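Aminoglycoside N(3)-acetyltransferase (PDB 6NP3) transfers the acetyl group of acetyl-CoA to the 3-amino group of 2-deoxystreptamine antibiotics such as gentamicin, and so probably confers resistance to them. Local coordinates at residues P126-P134 / P146-A154; R225-T234 / D253-L262. All blocks are in the same frame, centred on the assembly; numbering follows the deposited sequence.

Contact 1: residues P126-P134 / P146-A154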
loop_
_atom_site.group_PDB
_atom_site.type_symbol
_atom_site.label_atom_id
_atom_site.label_comp_id
_atom_site.label_asym_id
_atom_site.label_seq_id
_atom_site.Cartn_x
_atom_site.Cartn_y
_atom_site.Cartn_z
ATOM N N PRO A 126 -10.743 10.832 9.877
ATOM C CA PRO A 126 -10.376 11.502 11.131
ATOM C C PRO A 126 -9.060 11.052 11.711
ATOM O O PRO A 126 -8.439 11.798 12.474
ATOM C CB PRO A 126 -11.552 11.198 12.063
ATOM C CG PRO A 126 -12.707 10.962 11.143
ATOM C CD PRO A 126 -12.088 10.244 9.936
ATOM N N ASP A 127 -8.619 9.831 11.421
ATOM C CA ASP A 127 -7.382 9.303 11.981
ATOM C C ASP A 127 -6.221 9.401 11.001
ATOM O O ASP A 127 -5.155 8.817 11.231
ATOM C CB ASP A 127 -7.592 7.858 12.426
ATOM C CG ASP A 127 -8.687 7.714 13.459
ATOM O OD1 ASP A 127 -8.762 8.525 14.394
ATOM O OD2 ASP A 127 -9.517 6.799 13.329
ATOM N N ALA A 128 -6.377 10.201 9.951
ATOM C CA ALA A 128 -5.381 10.245 8.890
ATOM C C ALA A 128 -4.028 10.726 9.390
ATOM O O ALA A 128 -2.983 10.193 8.990
ATOM C CB ALA A 128 -5.851 11.171 7.775
ATOM N N ALA A 129 -3.995 11.751 10.236
ATOM C CA ALA A 129 -2.691 12.220 10.691
ATOM C C ALA A 129 -1.982 11.153 11.517
ATOM O O ALA A 129 -0.759 10.974 11.406
ATOM C CB ALA A 129 -2.836 13.521 11.480
ATOM N N TRP A 130 -2.717 10.476 12.390
ATOM C CA TRP A 130 -2.133 9.409 13.194
ATOM C C TRP A 130 -1.654 8.259 12.319
ATOM O O TRP A 130 -0.616 7.656 12.601
ATOM C CB TRP A 130 -3.188 8.931 14.190
ATOM C CG TRP A 130 -2.795 7.757 15.006
ATOM C CD1 TRP A 130 -2.065 7.775 16.150
ATOM C CD2 TRP A 130 -3.108 6.388 14.759
ATOM N NE1 TRP A 130 -1.867 6.504 16.608
ATOM C CE2 TRP A 130 -2.504 5.634 15.772
ATOM C CE3 TRP A 130 -3.809 5.722 13.759
ATOM C CZ2 TRP A 130 -2.627 4.262 15.842
ATOM C CZ3 TRP A 130 -3.940 4.352 13.851
ATOM C CH2 TRP A 130 -3.365 3.645 14.882
ATOM N N LEU A 131 -2.372 7.964 11.236
ATOM C CA LEU A 131 -1.936 6.906 10.333
ATOM C C LEU A 131 -0.631 7.257 9.631
ATOM O O LEU A 131 0.245 6.401 9.506
ATOM C CB LEU A 131 -2.994 6.599 9.276
ATOM C CG LEU A 131 -4.186 5.817 9.811
ATOM C CD1 LEU A 131 -5.350 5.930 8.837
ATOM C CD2 LEU A 131 -3.837 4.375 10.047
ATOM N N VAL A 132 -0.488 8.481 9.122
ATOM C CA VAL A 132 0.593 8.712 8.175
ATOM C C VAL A 132 1.931 9.084 8.790
ATOM O O VAL A 132 2.940 9.075 8.071
ATOM C CB VAL A 132 0.275 9.758 7.090
ATOM C CG1 VAL A 132 -0.933 9.344 6.255
ATOM C CG2 VAL A 132 0.077 11.158 7.681
ATOM N N ALA A 133 1.995 9.405 10.083
ATOM C CA ALA A 133 3.262 9.824 10.696
ATOM C C ALA A 133 3.425 9.121 12.031
ATOM O O ALA A 133 2.445 9.001 12.782
ATOM C CB ALA A 133 3.273 11.343 10.920
ATOM N N PRO A 134 4.639 8.667 12.368
ATOM C CA PRO A 134 5.861 8.813 11.579
ATOM C C PRO A 134 5.921 7.837 10.400
ATOM O O PRO A 134 5.309 6.764 10.402
ATOM C CB PRO A 134 6.956 8.474 12.589
ATOM C CG PRO A 134 6.294 7.489 13.543
ATOM C CD PRO A 134 4.884 8.027 13.677
ATOM N N PRO A 146 3.094 3.349 8.702
ATOM C CA PRO A 146 1.630 3.432 8.630
ATOM C C PRO A 146 0.957 2.078 8.535
ATOM O O PRO A 146 -0.156 1.905 9.053
ATOM C CB PRO A 146 1.401 4.283 7.385
ATOM C CG PRO A 146 2.587 5.218 7.347
ATOM C CD PRO A 146 3.742 4.294 7.773
ATOM N N ILE A 147 1.598 1.097 7.902
ATOM C CA ILE A 147 1.030 -0.244 7.882
ATOM C C ILE A 147 0.929 -0.804 9.287
ATOM O O ILE A 147 -0.063 -1.453 9.635
ATOM C CB ILE A 147 1.890 -1.169 7.010
ATOM C CG1 ILE A 147 1.935 -0.726 5.565
ATOM C CG2 ILE A 147 1.483 -2.642 7.136
ATOM C CD1 ILE A 147 0.664 -0.805 4.896
ATOM N N ALA A 148 1.969 -0.628 10.097
ATOM C CA ALA A 148 1.883 -1.105 11.471
ATOM C C ALA A 148 0.663 -0.532 12.184
ATOM O O ALA A 148 -0.033 -1.247 12.906
ATOM C CB ALA A 148 3.163 -0.773 12.229
ATOM N N ARG A 149 0.424 0.762 12.046
ATOM C CA ARG A 149 -0.713 1.376 12.724
ATOM C C ARG A 149 -2.044 0.904 12.140
ATOM O O ARG A 149 -2.996 0.651 12.885
ATOM C CB ARG A 149 -0.532 2.894 12.717
ATOM C CG ARG A 149 0.571 3.309 13.675
ATOM C CD ARG A 149 0.761 4.831 13.784
ATOM N NE ARG A 149 1.187 5.426 12.526
ATOM C CZ ARG A 149 2.449 5.426 12.082
ATOM N NH1 ARG A 149 3.445 4.888 12.781
ATOM N NH2 ARG A 149 2.708 5.964 10.911
ATOM N N PHE A 150 -2.125 0.747 10.814
ATOM C CA PHE A 150 -3.310 0.180 10.164
ATOM C C PHE A 150 -3.659 -1.181 10.746
ATOM O O PHE A 150 -4.827 -1.482 10.990
ATOM C CB PHE A 150 -2.978 0.094 8.665
ATOM C CG PHE A 150 -3.925 -0.706 7.819
ATOM C CD1 PHE A 150 -5.139 -0.196 7.454
ATOM C CD2 PHE A 150 -3.550 -1.928 7.319
ATOM C CE1 PHE A 150 -5.981 -0.903 6.667
ATOM C CE2 PHE A 150 -4.422 -2.633 6.505
ATOM C CZ PHE A 150 -5.621 -2.105 6.189
ATOM N N LEU A 151 -2.639 -2.019 10.968
ATOM C CA LEU A 151 -2.852 -3.350 11.497
ATOM C C LEU A 151 -3.307 -3.300 12.940
ATOM O O LEU A 151 -3.963 -4.235 13.397
ATOM C CB LEU A 151 -1.571 -4.170 11.447
ATOM C CG LEU A 151 -1.109 -4.534 10.042
ATOM C CD1 LEU A 151 0.302 -5.093 10.037
ATOM C CD2 LEU A 151 -2.072 -5.462 9.336
ATOM N N ALA A 152 -3.008 -2.228 13.662
ATOM C CA ALA A 152 -3.501 -2.032 15.019
ATOM C C ALA A 152 -4.868 -1.350 15.065
ATOM O O ALA A 152 -5.430 -1.182 16.158
ATOM C CB ALA A 152 -2.466 -1.224 15.827
ATOM N N HIS A 153 -5.412 -0.957 13.916
ATOM C CA HIS A 153 -6.595 -0.114 13.820
ATOM C C HIS A 153 -7.711 -0.843 13.093
ATOM O O HIS A 153 -8.506 -0.238 12.379
ATOM C CB HIS A 153 -6.237 1.174 13.094
ATOM C CG HIS A 153 -7.184 2.309 13.312
ATOM N ND1 HIS A 153 -7.809 2.580 14.512
ATOM C CD2 HIS A 153 -7.570 3.280 12.457
ATOM C CE1 HIS A 153 -8.533 3.683 14.385
ATOM N NE2 HIS A 153 -8.399 4.128 13.150
ATOM N N ALA A 154 -7.783 -2.157 13.296
ATOM C CA ALA A 154 -8.880 -2.961 12.779
ATOM C C ALA A 154 -8.915 -2.918 11.260
ATOM O O ALA A 154 -9.973 -2.999 10.654
ATOM C CB ALA A 154 -10.241 -2.582 13.388
#
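Arg149 reaches across from helix 146-151 to the carboxyl end of helix 128-132. Its chain bends at chi3 (-64°), which turns the guanidinium onto the carbonyls there. Arg149 NH2 donates to Leu131 O at 2.9 Å and to Pro134 O at 2.8 Å. Arg149 NE adds a weak bond to Trp130 O. One cation thus gathers three carbonyls at and just beyond the end of helix 128-132. Pro134, which follows a cis peptide bond, lays CD over a face of the guanidinium. Next to this grip the packing is tight and buried: Pro146 CB lies 3.2 Å from Leu131 O.

The other side is more open. The exposed Trp130 lays its six-membered ring over the aliphatic start of Arg149, with Arg149 CB 4.0 Å from the ring centroid in a CH-pi contact. The edge of the same ring points at the face of His153, with planes 64° apart. His153 NE2 donates to Asp127 OD2 at 2.9 Å, meeting it from above the carboxylate plane. The Asp127 side chain lies about 3 Å from a bound magnesium ion.

Leu131, Phe150 and His153 rest on Met22 of strand 22-27. Val132 packs on strand 121-124, and Leu151 touches helix 251-265.

Contact 2: residues R225-T234 / D253-L262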
loop_
_atom_site.group_PDB
_atom_site.type_symbol
_atom_site.label_atom_id
_atom_site.label_comp_id
_atom_site.label_asym_id
_atom_site.label_seq_id
_atom_site.Cartn_x
_atom_site.Cartn_y
_atom_site.Cartn_z
ATOM N N ARG A 225 2.586 -15.668 -2.641
ATOM C CA ARG A 225 2.439 -17.044 -2.200
ATOM C C ARG A 225 1.640 -17.126 -0.911
ATOM O O ARG A 225 0.806 -18.026 -0.751
ATOM C CB ARG A 225 3.813 -17.685 -2.046
ATOM C CG ARG A 225 4.599 -17.767 -3.366
ATOM C CD ARG A 225 5.440 -19.077 -3.513
ATOM N NE ARG A 225 4.605 -20.226 -3.186
ATOM C CZ ARG A 225 4.902 -21.152 -2.284
ATOM N NH1 ARG A 225 6.058 -21.125 -1.633
ATOM N NH2 ARG A 225 4.041 -22.127 -2.051
ATOM N N ILE A 226 1.896 -16.213 0.030
ATOM C CA ILE A 226 1.143 -16.197 1.281
ATOM C C ILE A 226 -0.328 -15.925 1.006
ATOM O O ILE A 226 -1.204 -16.620 1.525
ATOM C CB ILE A 226 1.722 -15.150 2.244
ATOM C CG1 ILE A 226 3.132 -15.526 2.693
ATOM C CG2 ILE A 226 0.793 -14.963 3.424
ATOM C CD1 ILE A 226 3.842 -14.377 3.325
ATOM N N ALA A 227 -0.615 -14.905 0.199
ATOM C CA ALA A 227 -2.000 -14.500 -0.011
ATOM C C ALA A 227 -2.787 -15.581 -0.742
ATOM O O ALA A 227 -3.950 -15.842 -0.405
ATOM C CB ALA A 227 -2.022 -13.187 -0.781
ATOM N N ARG A 228 -2.180 -16.234 -1.732
ATOM C CA ARG A 228 -2.879 -17.324 -2.410
ATOM C C ARG A 228 -3.233 -18.437 -1.436
ATOM O O ARG A 228 -4.354 -18.964 -1.458
ATOM C CB ARG A 228 -2.016 -17.914 -3.529
ATOM C CG ARG A 228 -2.000 -17.175 -4.828
ATOM C CD ARG A 228 -1.212 -17.923 -5.914
ATOM N NE ARG A 228 -0.884 -17.013 -7.010
ATOM C CZ ARG A 228 -1.772 -16.552 -7.884
ATOM N NH1 ARG A 228 -3.041 -16.920 -7.798
ATOM N NH2 ARG A 228 -1.394 -15.721 -8.843
ATOM N N ASP A 229 -2.271 -18.853 -0.608
ATOM C CA ASP A 229 -2.538 -19.871 0.402
ATOM C C ASP A 229 -3.658 -19.416 1.326
ATOM O O ASP A 229 -4.648 -20.132 1.520
ATOM C CB ASP A 229 -1.263 -20.176 1.195
ATOM C CG ASP A 229 -0.689 -21.548 0.888
ATOM O OD1 ASP A 229 -1.324 -22.338 0.164
ATOM O OD2 ASP A 229 0.411 -21.856 1.383
ATOM N N TYR A 230 -3.563 -18.178 1.817
ATOM C CA TYR A 230 -4.546 -17.673 2.776
ATOM C C TYR A 230 -5.939 -17.715 2.182
ATOM O O TYR A 230 -6.890 -18.159 2.831
ATOM C CB TYR A 230 -4.193 -16.245 3.178
ATOM C CG TYR A 230 -5.133 -15.601 4.143
ATOM C CD1 TYR A 230 -4.998 -15.812 5.478
ATOM C CD2 TYR A 230 -6.155 -14.762 3.710
ATOM C CE1 TYR A 230 -5.832 -15.170 6.383
ATOM C CE2 TYR A 230 -7.003 -14.149 4.594
ATOM C CZ TYR A 230 -6.842 -14.359 5.923
ATOM O OH TYR A 230 -7.695 -13.704 6.778
ATOM N N LEU A 231 -6.068 -17.260 0.945
ATOM C CA LEU A 231 -7.378 -17.198 0.322
ATOM C C LEU A 231 -7.927 -18.581 0.023
ATOM O O LEU A 231 -9.147 -18.747 -0.048
ATOM C CB LEU A 231 -7.310 -16.353 -0.944
ATOM C CG LEU A 231 -7.046 -14.869 -0.668
ATOM C CD1 LEU A 231 -6.793 -14.114 -1.972
ATOM C CD2 LEU A 231 -8.208 -14.219 0.079
ATOM N N ALA A 232 -7.071 -19.581 -0.108
ATOM C CA ALA A 232 -7.548 -20.945 -0.286
ATOM C C ALA A 232 -7.998 -21.573 1.015
ATOM O O ALA A 232 -8.628 -22.635 0.975
ATOM C CB ALA A 232 -6.426 -21.815 -0.862
ATOM N N ARG A 233 -7.678 -20.957 2.160
ATOM C CA ARG A 233 -7.843 -21.571 3.463
ATOM C C ARG A 233 -8.765 -20.811 4.402
ATOM O O ARG A 233 -8.909 -21.236 5.551
ATOM C CB ARG A 233 -6.477 -21.674 4.157
ATOM C CG ARG A 233 -5.565 -22.729 3.560
ATOM C CD ARG A 233 -4.167 -22.614 4.146
ATOM N NE ARG A 233 -3.256 -23.647 3.653
ATOM C CZ ARG A 233 -2.834 -24.678 4.378
ATOM N NH1 ARG A 233 -3.226 -24.816 5.636
ATOM N NH2 ARG A 233 -2.009 -25.565 3.843
ATOM N N THR A 234 -9.382 -19.709 3.961
ATOM C CA THR A 234 -10.049 -18.770 4.854
ATOM C C THR A 234 -11.350 -18.306 4.238
ATOM O O THR A 234 -11.424 -18.045 3.036
ATOM C CB THR A 234 -9.162 -17.529 5.073
ATOM O OG1 THR A 234 -7.838 -17.947 5.412
ATOM C CG2 THR A 234 -9.695 -16.662 6.177
ATOM N N ASP A 253 -5.402 -10.536 10.519
ATOM C CA ASP A 253 -5.443 -11.986 10.351
ATOM C C ASP A 253 -4.515 -12.453 9.235
ATOM O O ASP A 253 -3.777 -13.426 9.418
ATOM C CB ASP A 253 -6.866 -12.453 10.087
ATOM C CG ASP A 253 -7.008 -13.942 10.242
ATOM O OD1 ASP A 253 -6.744 -14.449 11.346
ATOM O OD2 ASP A 253 -7.379 -14.595 9.258
ATOM N N ILE A 254 -4.522 -11.794 8.075
ATOM C CA ILE A 254 -3.649 -12.243 6.986
ATOM C C ILE A 254 -2.182 -12.012 7.326
ATOM O O ILE A 254 -1.325 -12.825 6.972
ATOM C CB ILE A 254 -4.043 -11.624 5.628
ATOM C CG1 ILE A 254 -3.402 -12.431 4.475
ATOM C CG2 ILE A 254 -3.701 -10.145 5.567
ATOM C CD1 ILE A 254 -3.826 -12.021 3.103
ATOM N N VAL A 255 -1.866 -10.933 8.037
ATOM C CA VAL A 255 -0.482 -10.692 8.434
ATOM C C VAL A 255 -0.024 -11.717 9.456
ATOM O O VAL A 255 1.091 -12.253 9.358
ATOM C CB VAL A 255 -0.298 -9.233 8.896
ATOM C CG1 VAL A 255 1.064 -9.037 9.546
ATOM C CG2 VAL A 255 -0.459 -8.311 7.687
ATOM N N SER A 256 -0.845 -12.033 10.452
ATOM C CA SER A 256 -0.459 -13.091 11.377
ATOM C C SER A 256 -0.239 -14.411 10.634
ATOM O O SER A 256 0.755 -15.122 10.865
ATOM C CB SER A 256 -1.530 -13.237 12.450
ATOM O OG SER A 256 -1.567 -12.087 13.275
ATOM N N PHE A 257 -1.151 -14.744 9.720
ATOM C CA PHE A 257 -1.001 -15.946 8.916
ATOM C C PHE A 257 0.312 -15.909 8.162
ATOM O O PHE A 257 1.024 -16.924 8.077
ATOM C CB PHE A 257 -2.185 -16.054 7.962
ATOM C CG PHE A 257 -2.097 -17.203 6.991
ATOM C CD1 PHE A 257 -1.458 -17.050 5.779
ATOM C CD2 PHE A 257 -2.668 -18.426 7.283
ATOM C CE1 PHE A 257 -1.377 -18.086 4.877
ATOM C CE2 PHE A 257 -2.569 -19.470 6.371
ATOM C CZ PHE A 257 -1.971 -19.284 5.171
ATOM N N GLY A 258 0.680 -14.746 7.631
ATOM C CA GLY A 258 1.899 -14.661 6.844
ATOM C C GLY A 258 3.169 -14.789 7.662
ATOM O O GLY A 258 4.147 -15.414 7.218
ATOM N N ILE A 259 3.174 -14.246 8.880
ATOM C CA ILE A 259 4.300 -14.457 9.789
ATOM C C ILE A 259 4.471 -15.948 10.060
ATOM O O ILE A 259 5.581 -16.496 10.009
ATOM C CB ILE A 259 4.100 -13.660 11.092
ATOM C CG1 ILE A 259 4.094 -12.156 10.788
ATOM C CG2 ILE A 259 5.156 -14.022 12.136
ATOM C CD1 ILE A 259 3.566 -11.326 11.942
ATOM N N GLU A 260 3.374 -16.609 10.428
ATOM C CA GLU A 260 3.417 -18.046 10.681
ATOM C C GLU A 260 3.873 -18.809 9.441
ATOM O O GLU A 260 4.640 -19.778 9.546
ATOM C CB GLU A 260 2.047 -18.533 11.153
ATOM C CG GLU A 260 1.621 -17.960 12.471
ATOM C CD GLU A 260 0.200 -18.327 12.868
ATOM O OE1 GLU A 260 -0.384 -19.256 12.277
ATOM O OE2 GLU A 260 -0.336 -17.674 13.787
ATOM N N TRP A 261 3.409 -18.404 8.264
ATOM C CA TRP A 261 3.711 -19.106 7.023
ATOM C C TRP A 261 5.205 -19.060 6.745
ATOM O O TRP A 261 5.830 -20.087 6.441
ATOM C CB TRP A 261 2.923 -18.441 5.893
ATOM C CG TRP A 261 2.910 -19.086 4.560
ATOM C CD1 TRP A 261 1.907 -19.860 4.052
ATOM C CD2 TRP A 261 3.890 -18.965 3.523
ATOM N NE1 TRP A 261 2.206 -20.247 2.773
ATOM C CE2 TRP A 261 3.422 -19.718 2.425
ATOM C CE3 TRP A 261 5.127 -18.313 3.417
ATOM C CZ2 TRP A 261 4.132 -19.818 1.237
ATOM C CZ3 TRP A 261 5.830 -18.415 2.236
ATOM C CH2 TRP A 261 5.333 -19.169 1.165
ATOM N N LEU A 262 5.799 -17.869 6.849
ATOM C CA LEU A 262 7.230 -17.710 6.649
ATOM C C LEU A 262 8.024 -18.473 7.699
ATOM O O LEU A 262 9.004 -19.156 7.371
ATOM C CB LEU A 262 7.606 -16.230 6.683
ATOM C CG LEU A 262 7.134 -15.440 5.466
ATOM C CD1 LEU A 262 7.190 -13.953 5.765
ATOM C CD2 LEU A 262 7.926 -15.784 4.205
#
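Helices 225-233 and 253-262 cross at 115°, with axes 9.9 Å apart at closest approach and the backbones nearest at Ile226 and Gly258. Gly258 has no side chain, and Ile226 CG2 comes to 3.6 Å from its CA. Ile226 is a knob in a hole formed by Phe257, Gly258, Trp261 and Leu262. Its CG1 lies over one face of the Trp261 ring, 3.5 Å from CE3. Phe257 is the answering knob, set among Ile226, Asp229, Tyr230 and Arg233.

Toward the start of segment 253-262, Tyr230 fills the joint. CG stands anti to the backbone N (chi1 179°), which sends the ring across to the other helix. Ile254 CG1 sits over the centre of one ring face. Thr234 OG1 lies over the opposite face and also donates to Tyr230 O. The ring is thus held flat between the two. Its edge meets the face of Phe257, a T-shaped pair with planes 71° apart. At the far end, Tyr230 OH donates to Asp253 OD2 at 2.7 Å, on the anti lone pair.

A second polar bond lies at the other end. In the modelled conformer of Asp229, one of two, Trp261 NE1 donates to Asp229 OD2 at 2.8 Å, nearly straight and in the indole plane. Arg225 turns a guanidinium face to the indole edge, with Arg225 NH1 3.5 Å from Trp261 CH2.

Arg265, further along helix 251-265, adds a cation-pi contact to Trp261. Tyr230 and Ile254 pack on Ile249 of strand 244-250, while Ile226 meets Leu170 of helix 170-176.

Contact 1 closes before contact 2 opens along the chain, and their centres lie 22 Å apart. They meet directly where Leu151 CD2 packs 3.7 Å from Val255 CG2, so helix 146-151 touches the same helix 251-265 that helix 222-233 crosses. Neither touches the bound gentamicin, which lies about 13 Å from the Pro146 side chain and about 10 Å from that of Arg225. Both flank residues of the acetyl-CoA site, though no cofactor is bound here. The side chain of His26, an acetyl-CoA-binding residue, is about 7 Å from that of Phe150 and about 9 Å from that of Ile254. His171, shared by the acetyl-CoA site and the gentamicin pocket, is about 8 Å from Ile226, side chain to side chain.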